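Local coordinates for DegV family protein (Corynebacterium glutamicum, PDB 3EGL) that binds long-chain fatty acids such as palmitate and may take part in lipid transport or fatty acid metabolism, at residues 8-11 and 12-16; 18-21 and 22-26; 87-91 and 92-96; 230-233 and 234-238. One frame throughout, in Å; residues are numbered along the deposited sequence.

Contact 1 (8-11 and 12-16)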
loop_
_atom_site.group_PDB
_atom_site.type_symbol
_atom_site.label_atom_id
_atom_site.label_comp_id
_atom_site.label_asym_id
_atom_site.label_seq_id
_atom_site.Cartn_x
_atom_site.Cartn_y
_atom_site.Cartn_z
ATOM N N VAL A 8 -5.275 14.909 -3.600
ATOM C CA VAL A 8 -4.527 13.727 -3.179
ATOM C C VAL A 8 -4.130 12.841 -4.358
ATOM O O VAL A 8 -4.929 12.580 -5.262
ATOM C CB VAL A 8 -5.329 12.915 -2.148
ATOM C CG1 VAL A 8 -4.561 11.636 -1.707
ATOM C CG2 VAL A 8 -5.663 13.802 -0.930
ATOM N N ILE A 9 -2.874 12.407 -4.345
ATOM C CA ILE A 9 -2.297 11.593 -5.417
ATOM C C ILE A 9 -1.602 10.412 -4.794
ATOM O O ILE A 9 -0.847 10.573 -3.827
ATOM C CB ILE A 9 -1.226 12.366 -6.235
ATOM C CG1 ILE A 9 -1.785 13.708 -6.725
ATOM C CG2 ILE A 9 -0.761 11.548 -7.457
ATOM C CD1 ILE A 9 -0.821 14.485 -7.732
ATOM N N VAL A 10 -1.853 9.234 -5.364
ATOM C CA VAL A 10 -1.137 8.007 -5.002
ATOM C C VAL A 10 -0.654 7.370 -6.300
ATOM O O VAL A 10 -0.979 7.831 -7.382
ATOM C CB VAL A 10 -2.036 6.933 -4.242
ATOM C CG1 VAL A 10 -2.617 7.491 -2.997
ATOM C CG2 VAL A 10 -3.163 6.420 -5.133
ATOM N N ASP A 11 0.108 6.290 -6.173
ATOM C CA ASP A 11 0.468 5.506 -7.325
ATOM C C ASP A 11 -0.382 4.219 -7.284
ATOM O O ASP A 11 -1.189 4.029 -6.340
ATOM C CB ASP A 11 1.981 5.281 -7.392
ATOM C CG ASP A 11 2.541 4.518 -6.172
ATOM O OD1 ASP A 11 2.208 3.313 -6.057
ATOM O OD2 ASP A 11 3.340 5.101 -5.361
ATOM N N SER A 12 -0.229 3.367 -8.300
ATOM C CA SER A 12 -1.086 2.190 -8.436
ATOM C C SER A 12 -0.830 1.168 -7.310
ATOM O O SER A 12 -1.725 0.405 -6.962
ATOM C CB SER A 12 -0.905 1.540 -9.813
ATOM O OG SER A 12 0.430 1.069 -9.866
ATOM N N SER A 13 0.381 1.167 -6.746
ATOM C CA SER A 13 0.672 0.272 -5.632
ATOM C C SER A 13 -0.247 0.459 -4.409
ATOM O O SER A 13 -0.327 -0.457 -3.578
ATOM C CB SER A 13 2.138 0.336 -5.174
ATOM O OG SER A 13 2.399 1.559 -4.525
ATOM N N ALA A 14 -0.919 1.609 -4.273
ATOM C CA ALA A 14 -1.869 1.744 -3.163
ATOM C C ALA A 14 -3.052 0.756 -3.251
ATOM O O ALA A 14 -3.765 0.578 -2.264
ATOM C CB ALA A 14 -2.399 3.207 -3.016
ATOM N N CYS A 15 -3.300 0.203 -4.444
ATOM C CA CYS A 15 -4.409 -0.734 -4.691
ATOM C C CYS A 15 -5.843 -0.202 -4.545
ATOM O O CYS A 15 -6.764 -0.996 -4.303
ATOM C CB CYS A 15 -4.277 -2.003 -3.829
ATOM S SG CYS A 15 -2.734 -2.887 -4.132
ATOM N N LEU A 16 -6.052 1.099 -4.673
ATOM C CA LEU A 16 -7.399 1.584 -4.505
ATOM C C LEU A 16 -8.216 1.046 -5.650
ATOM O O LEU A 16 -7.763 1.056 -6.788
ATOM C CB LEU A 16 -7.471 3.101 -4.526
ATOM C CG LEU A 16 -6.938 3.811 -3.294
ATOM C CD1 LEU A 16 -6.830 5.293 -3.660
ATOM C CD2 LEU A 16 -7.844 3.596 -2.084
HETATM O O HOH W 1 -4.067 3.061 -6.078
#
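D11 closes strand 7-11, and its carbonyl oxygen receives the amide of A14, with A14 N 3.2 Å from D11 O and the N-H well aimed at 161°, although it comes from above the carbonyl plane. The bond spans the change from extended strand to the 3-10 turn of residues 12-14. A water also donates to D11 O and accepts from L16 N, tying the loop beyond the turn back to the strand end. The D11 side chain curls over the same turn: with CG lying between the backbone N and carbonyl carbon (chi1 61°), OD1 accepts weakly from S13 N at 2.9 Å; the S13 hydroxyl is modelled too close to OD1 to be read as an ordinary hydrogen bond. This is the crossing from the central strand 7-11 of the five-stranded sheet toward helix 18-23, buried beside the fatty-acid site; the S13 side chain lies about 6 Å from the bound palmitate. D11 OD2 serves other partners, H70 ND1 and the amide of I71, while S12 OG bonds to D244. On the apolar side V10 CG2 meets A14 CB at 3.9 Å and L16 CD1 at 4.1 Å, the V10 and L16 side chains crossing at about a right angle.

Contact 2 (18-21 and 22-26)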
loop_
_atom_site.group_PDB
_atom_site.type_symbol
_atom_site.label_atom_id
_atom_site.label_comp_id
_atom_site.label_asym_id
_atom_site.label_seq_id
_atom_site.Cartn_x
_atom_site.Cartn_y
_atom_site.Cartn_z
ATOM N N THR A 18 -10.644 1.276 -8.580
ATOM C CA THR A 18 -10.833 2.354 -9.519
ATOM C C THR A 18 -12.001 3.252 -9.174
ATOM O O THR A 18 -11.832 4.461 -9.108
ATOM C CB THR A 18 -10.937 1.798 -10.935
ATOM O OG1 THR A 18 -9.649 1.261 -11.278
ATOM C CG2 THR A 18 -11.258 2.891 -11.926
ATOM N N HIS A 19 -13.168 2.671 -8.914
ATOM C CA HIS A 19 -14.363 3.481 -8.645
ATOM C C HIS A 19 -14.253 4.273 -7.326
ATOM O O HIS A 19 -14.798 5.376 -7.223
ATOM C CB HIS A 19 -15.640 2.619 -8.687
ATOM C CG HIS A 19 -15.768 1.708 -7.508
ATOM N ND1 HIS A 19 -15.113 0.493 -7.433
ATOM C CD2 HIS A 19 -16.408 1.869 -6.323
ATOM C CE1 HIS A 19 -15.370 -0.066 -6.259
ATOM N NE2 HIS A 19 -16.161 0.744 -5.574
ATOM N N VAL A 20 -13.532 3.743 -6.335
ATOM C CA VAL A 20 -13.229 4.495 -5.114
ATOM C C VAL A 20 -12.317 5.713 -5.375
ATOM O O VAL A 20 -12.610 6.843 -4.927
ATOM C CB VAL A 20 -12.579 3.582 -4.060
ATOM C CG1 VAL A 20 -12.130 4.370 -2.824
ATOM C CG2 VAL A 20 -13.535 2.435 -3.679
ATOM N N ALA A 21 -11.214 5.495 -6.093
ATOM C CA ALA A 21 -10.317 6.594 -6.460
ATOM C C ALA A 21 -11.104 7.667 -7.205
ATOM O O ALA A 21 -10.986 8.859 -6.901
ATOM C CB ALA A 21 -9.143 6.086 -7.292
ATOM N N GLU A 22 -11.928 7.233 -8.151
ATOM C CA GLU A 22 -12.836 8.138 -8.880
ATOM C C GLU A 22 -13.852 8.871 -7.992
ATOM O O GLU A 22 -13.924 10.100 -8.033
ATOM C CB GLU A 22 -13.547 7.430 -10.028
ATOM C CG GLU A 22 -12.712 7.395 -11.301
ATOM C CD GLU A 22 -13.226 6.366 -12.315
ATOM O OE1 GLU A 22 -14.224 5.661 -12.010
ATOM O OE2 GLU A 22 -12.639 6.266 -13.424
ATOM N N ASP A 23 -14.615 8.131 -7.188
ATOM C CA ASP A 23 -15.589 8.758 -6.305
ATOM C C ASP A 23 -14.944 9.801 -5.400
ATOM O O ASP A 23 -15.522 10.871 -5.211
ATOM C CB ASP A 23 -16.379 7.718 -5.494
ATOM C CG ASP A 23 -17.281 6.829 -6.373
ATOM O OD1 ASP A 23 -17.560 7.157 -7.548
ATOM O OD2 ASP A 23 -17.713 5.766 -5.872
ATOM N N LEU A 24 -13.745 9.521 -4.874
ATOM C CA LEU A 24 -13.092 10.449 -3.924
ATOM C C LEU A 24 -12.152 11.442 -4.577
ATOM O O LEU A 24 -11.493 12.213 -3.893
ATOM C CB LEU A 24 -12.334 9.706 -2.820
ATOM C CG LEU A 24 -12.994 8.471 -2.192
ATOM C CD1 LEU A 24 -12.041 7.859 -1.177
ATOM C CD2 LEU A 24 -14.327 8.815 -1.554
ATOM N N ASP A 25 -12.060 11.406 -5.900
ATOM C CA ASP A 25 -11.210 12.351 -6.627
ATOM C C ASP A 25 -9.713 12.237 -6.224
ATOM O O ASP A 25 -8.964 13.237 -6.092
ATOM C CB ASP A 25 -11.740 13.753 -6.420
ATOM C CG ASP A 25 -11.344 14.688 -7.519
ATOM O OD1 ASP A 25 -10.754 14.262 -8.531
ATOM O OD2 ASP A 25 -11.630 15.888 -7.387
ATOM N N ILE A 26 -9.293 10.998 -6.002
ATOM C CA ILE A 26 -7.900 10.720 -5.749
ATOM C C ILE A 26 -7.262 10.406 -7.111
ATOM O O ILE A 26 -7.774 9.574 -7.854
ATOM C CB ILE A 26 -7.754 9.525 -4.779
ATOM C CG1 ILE A 26 -8.324 9.912 -3.405
ATOM C CG2 ILE A 26 -6.290 9.064 -4.664
ATOM C CD1 ILE A 26 -8.390 8.765 -2.414
#
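T18 O takes the amide of E22, H19 O that of D23 and V20 O that of L24, three i to i+4 bonds of short helix 18-23, before A21 O accepts from I26 N five residues on (2.9 Å). Inside that last bond lies a second, from D25 N to E22 O at 3.1 Å, and with D25 at positive phi (61°) the two make a Schellman motif, which turns the chain out of the helix and toward strand 26-35 of a beta-alpha-beta unit. The A21 carbonyl is thus held by the amide of I26, where the chain leads on toward the next strand, and A21 CB lies a loose 4.5 Å from I26 CB.

Two pairs of side chains one turn apart, V20 with L24 and T18 with E22, run alongside each other. V20 CG1, placed anti to the backbone N (chi1 175°), reaches L24 CD1 at 3.9 Å, and the two chains point the same way; M111 of helix 104-116 touches both. T18 and E22 are likewise side by side, the methyl CG2 of T18 resting 3.9 Å from E22 OE2 beside the carboxylate of an extended glutamate. D25, past the helix, pairs in a salt bridge with R7. Between neighbours in the sequence, V20 CG2 lies over one face of the H19 imidazole, 3.6 Å above the ring plane and offset toward its rim.

Contact 3 (87-91 and 92-96)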
loop_
_atom_site.group_PDB
_atom_site.type_symbol
_atom_site.label_atom_id
_atom_site.label_comp_id
_atom_site.label_asym_id
_atom_site.label_seq_id
_atom_site.Cartn_x
_atom_site.Cartn_y
_atom_site.Cartn_z
ATOM N N ALA A 87 10.450 19.372 -5.318
ATOM C CA ALA A 87 11.320 20.510 -5.097
ATOM C C ALA A 87 11.268 21.460 -6.292
ATOM O O ALA A 87 11.932 22.497 -6.314
ATOM C CB ALA A 87 12.737 20.039 -4.842
ATOM N N VAL A 88 10.512 21.100 -7.313
ATOM C CA VAL A 88 10.464 21.939 -8.489
ATOM C C VAL A 88 9.357 23.023 -8.302
ATOM O O VAL A 88 9.336 24.017 -9.003
ATOM C CB VAL A 88 10.303 21.053 -9.776
ATOM C CG1 VAL A 88 8.921 21.163 -10.359
ATOM C CG2 VAL A 88 11.233 21.490 -10.808
ATOM N N PHE A 89 8.470 22.841 -7.332
ATOM C CA PHE A 89 7.382 23.793 -7.094
ATOM C C PHE A 89 7.741 24.707 -5.932
ATOM O O PHE A 89 8.701 24.473 -5.248
ATOM C CB PHE A 89 6.060 23.042 -6.880
ATOM C CG PHE A 89 5.736 22.126 -8.007
ATOM C CD1 PHE A 89 5.152 22.622 -9.180
ATOM C CD2 PHE A 89 6.111 20.781 -7.959
ATOM C CE1 PHE A 89 4.904 21.755 -10.312
ATOM C CE2 PHE A 89 5.879 19.897 -9.078
ATOM C CZ PHE A 89 5.274 20.385 -10.251
ATOM N N ASP A 90 7.002 25.780 -5.734
ATOM C CA ASP A 90 7.197 26.625 -4.547
ATOM C C ASP A 90 7.126 25.827 -3.275
ATOM O O ASP A 90 6.365 24.864 -3.180
ATOM C CB ASP A 90 6.118 27.694 -4.467
ATOM C CG ASP A 90 6.139 28.618 -5.661
ATOM O OD1 ASP A 90 7.184 28.698 -6.335
ATOM O OD2 ASP A 90 5.104 29.260 -5.934
ATOM N N ASP A 91 7.934 26.231 -2.296
ATOM C CA ASP A 91 7.924 25.626 -0.969
ATOM C C ASP A 91 6.545 25.136 -0.514
ATOM O O ASP A 91 5.533 25.876 -0.479
ATOM C CB ASP A 91 8.499 26.605 0.070
ATOM C CG ASP A 91 9.060 25.875 1.301
ATOM O OD1 ASP A 91 10.089 25.137 1.129
ATOM O OD2 ASP A 91 8.456 26.029 2.409
ATOM N N ASP A 92 6.532 23.854 -0.213
ATOM C CA ASP A 92 5.375 23.156 0.302
ATOM C C ASP A 92 4.076 23.228 -0.521
ATOM O O ASP A 92 2.988 23.104 0.032
ATOM C CB ASP A 92 5.130 23.520 1.779
ATOM C CG ASP A 92 4.419 22.373 2.563
ATOM O OD1 ASP A 92 4.690 21.137 2.303
ATOM O OD2 ASP A 92 3.582 22.741 3.434
ATOM N N SER A 93 4.173 23.394 -1.833
ATOM C CA SER A 93 3.001 23.213 -2.690
ATOM C C SER A 93 2.665 21.744 -2.789
ATOM O O SER A 93 1.502 21.383 -2.907
ATOM C CB SER A 93 3.312 23.679 -4.102
ATOM O OG SER A 93 3.603 25.068 -4.118
ATOM N N VAL A 94 3.706 20.915 -2.800
ATOM C CA VAL A 94 3.569 19.498 -2.862
ATOM C C VAL A 94 4.165 18.884 -1.608
ATOM O O VAL A 94 5.385 19.025 -1.348
ATOM C CB VAL A 94 4.310 18.870 -4.082
ATOM C CG1 VAL A 94 4.109 17.317 -4.068
ATOM C CG2 VAL A 94 3.804 19.450 -5.367
ATOM N N ARG A 95 3.330 18.193 -0.840
ATOM C CA ARG A 95 3.831 17.518 0.312
ATOM C C ARG A 95 3.915 15.989 0.042
ATOM O O ARG A 95 2.890 15.338 -0.196
ATOM C CB ARG A 95 2.924 17.826 1.468
ATOM C CG ARG A 95 3.215 17.005 2.699
ATOM C CD ARG A 95 4.285 17.617 3.554
ATOM N NE ARG A 95 3.990 19.003 3.949
ATOM C CZ ARG A 95 3.638 19.376 5.176
ATOM N NH1 ARG A 95 3.512 18.455 6.139
ATOM N NH2 ARG A 95 3.422 20.675 5.451
ATOM N N VAL A 96 5.131 15.440 0.067
ATOM C CA VAL A 96 5.361 14.000 -0.138
ATOM C C VAL A 96 5.380 13.244 1.220
ATOM O O VAL A 96 6.254 13.455 2.035
ATOM C CB VAL A 96 6.722 13.732 -0.870
ATOM C CG1 VAL A 96 6.899 12.238 -1.131
ATOM C CG2 VAL A 96 6.786 14.496 -2.151
HETATM O O HOH W 2 6.660 21.666 -3.182
#
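S93 CB sits 4.0 Å from F89 CB and 3.4 Å from D90 O, where the chain doubles back between helix 78-86 and strand 94-97. From there chi1 of -63° sets OG, the tip, beside its own backbone N, and OG donates to D90 O at 2.9 Å. The reversal itself is a type II beta turn from D90 to S93, with D92 at positive phi (55°). Its closing bond, S93 N to D90 O at 3.0 Å, is thus doubled by the hydroxyl, and amide and hydroxyl reach the D90 carbonyl from the same face of its plane. Beside the turn, F89 CD2 meets V94 CG2 at 3.7 Å, the methyl approaching obliquely; V88 CG1 covers part of one ring face, and Y54, A55 and L58 of helix 47-60 also pack against the phenylalanine. The corner residue D92 is held in turn by R95 of the outermost strand in a side-on grip: R95 NE donates to the syn lone pair of D92 OD1 at 2.8 Å, and R95 NH2 to D92 OD2 at 2.9 Å with a nearly straight angle of 175°. Q124 also accepts from R95 NH2, while Y127 makes a cation-pi contact with the same arginine.

Contact 4 (230-233 and 234-238)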
loop_
_atom_site.group_PDB
_atom_site.type_symbol
_atom_site.label_atom_id
_atom_site.label_comp_id
_atom_site.label_asym_id
_atom_site.label_seq_id
_atom_site.Cartn_x
_atom_site.Cartn_y
_atom_site.Cartn_z
ATOM N N ASN A 230 -14.775 -13.829 11.841
ATOM C CA ASN A 230 -15.010 -14.550 13.088
ATOM C C ASN A 230 -14.049 -14.151 14.178
ATOM O O ASN A 230 -14.411 -14.167 15.337
ATOM C CB ASN A 230 -14.917 -16.070 12.892
ATOM C CG ASN A 230 -15.809 -16.570 11.767
ATOM O OD1 ASN A 230 -16.907 -16.026 11.520
ATOM N ND2 ASN A 230 -15.333 -17.599 11.058
ATOM N N ALA A 231 -12.817 -13.818 13.824
ATOM C CA ALA A 231 -11.822 -13.625 14.862
ATOM C C ALA A 231 -11.647 -12.177 15.370
ATOM O O ALA A 231 -11.237 -11.967 16.509
ATOM C CB ALA A 231 -10.514 -14.224 14.443
ATOM N N LEU A 232 -11.975 -11.190 14.541
ATOM C CA LEU A 232 -11.689 -9.804 14.873
ATOM C C LEU A 232 -12.821 -9.200 15.673
ATOM O O LEU A 232 -13.957 -9.640 15.513
ATOM C CB LEU A 232 -11.431 -8.999 13.589
ATOM C CG LEU A 232 -9.957 -8.680 13.301
ATOM C CD1 LEU A 232 -9.000 -9.721 13.870
ATOM C CD2 LEU A 232 -9.724 -8.503 11.821
ATOM N N PRO A 233 -12.535 -8.161 16.501
ATOM C CA PRO A 233 -13.607 -7.605 17.354
ATOM C C PRO A 233 -14.790 -7.089 16.550
ATOM O O PRO A 233 -14.621 -6.607 15.429
ATOM C CB PRO A 233 -12.916 -6.452 18.086
ATOM C CG PRO A 233 -11.482 -6.776 18.050
ATOM C CD PRO A 233 -11.257 -7.454 16.730
ATOM N N GLU A 234 -15.982 -7.217 17.119
ATOM C CA GLU A 234 -17.219 -6.802 16.479
ATOM C C GLU A 234 -17.140 -5.362 16.031
ATOM O O GLU A 234 -16.543 -4.535 16.713
ATOM C CB GLU A 234 -18.389 -6.939 17.449
ATOM C CG GLU A 234 -18.897 -8.346 17.611
ATOM C CD GLU A 234 -19.868 -8.460 18.782
ATOM O OE1 GLU A 234 -20.731 -7.551 18.957
ATOM O OE2 GLU A 234 -19.761 -9.458 19.529
ATOM N N GLY A 235 -17.783 -5.075 14.900
ATOM C CA GLY A 235 -17.776 -3.744 14.302
ATOM C C GLY A 235 -16.575 -3.462 13.410
ATOM O O GLY A 235 -16.315 -2.319 13.100
ATOM N N SER A 236 -15.822 -4.492 13.030
ATOM C CA SER A 236 -14.692 -4.320 12.100
ATOM C C SER A 236 -15.210 -4.252 10.668
ATOM O O SER A 236 -16.229 -4.841 10.361
ATOM C CB SER A 236 -13.710 -5.474 12.247
ATOM O OG SER A 236 -12.976 -5.361 13.450
ATOM N N SER A 237 -14.554 -3.529 9.773
ATOM C CA SER A 237 -15.083 -3.503 8.403
ATOM C C SER A 237 -14.126 -4.102 7.407
ATOM O O SER A 237 -12.916 -4.094 7.625
ATOM C CB SER A 237 -15.539 -2.112 7.967
ATOM O OG SER A 237 -14.611 -1.139 8.353
ATOM N N PHE A 238 -14.683 -4.639 6.322
ATOM C CA PHE A 238 -13.889 -5.407 5.383
ATOM C C PHE A 238 -14.088 -4.950 3.968
ATOM O O PHE A 238 -15.188 -4.874 3.475
ATOM C CB PHE A 238 -14.150 -6.907 5.529
ATOM C CG PHE A 238 -13.816 -7.436 6.902
ATOM C CD1 PHE A 238 -12.636 -8.174 7.112
ATOM C CD2 PHE A 238 -14.669 -7.180 7.991
ATOM C CE1 PHE A 238 -12.321 -8.655 8.394
ATOM C CE2 PHE A 238 -14.361 -7.647 9.275
ATOM C CZ PHE A 238 -13.197 -8.387 9.485
#
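S236 turns its hydroxyl back onto the P233 carbonyl, S236 OG standing 2.9 Å from P233 O in the carbonyl plane. A chi1 of -73° places OG beside the backbone N, and from there it points at the carbonyl that the amide reaches only weakly: the bond from S236 N to P233 O, 3.4 Å long, is strongly bent, and the hydroxyl makes the firmer link. S236 OG is also hydrogen-bonded to the amide of V208, so the serine bridges this loop to the chain just ahead of strand 209-215. Its oxygen, S236 OG, lies 4.0 Å from L232 CB as well. L232 has torsions away from the staggered positions, chi1 -103° and chi2 29°, and in this conformation CD2 comes to 4.2 Å from F238 CZ. The two side chains run obliquely to one another, the methyl meeting the far end of the ring. The F238 side chain also touches E225, L228 and R229 of helix 224-231, while both L232 and F238 lie against I210. From P233 to S236 the backbone makes a turn of type II geometry, with G235 at its positive-phi corner. The arrangement is a tight helix-to-strand connection in an alpha-beta-alpha sandwich, bringing the chain from helix 224-231 into strand 237-242 at the edge of the six-stranded sheet.

How the contacts relate
Contact 1 is the buried one, about 8 Å from the chain centre; contact 2 is partly buried, and contacts 3 and 4 lie at the surface, on opposite sides of that centre. Contacts 1 and 2 are successive junctions of one beta-alpha-beta unit and touch directly, I26 CG2 packing on V10 and L16. Contact 3 belongs to the same five-stranded sheet but at its outermost strand, whereas contact 4 serves the other sheet. Contact 1 gathers polar groups near the lipid site; contact 2 rests on main-chain helix bonds and apolar pairs. Contacts 3 and 4 both use a serine hydroxyl on a carbonyl three residues back; contact 3 adds an internal aspartate-arginine pair, while D25 of contact 2 pairs outside, with R7.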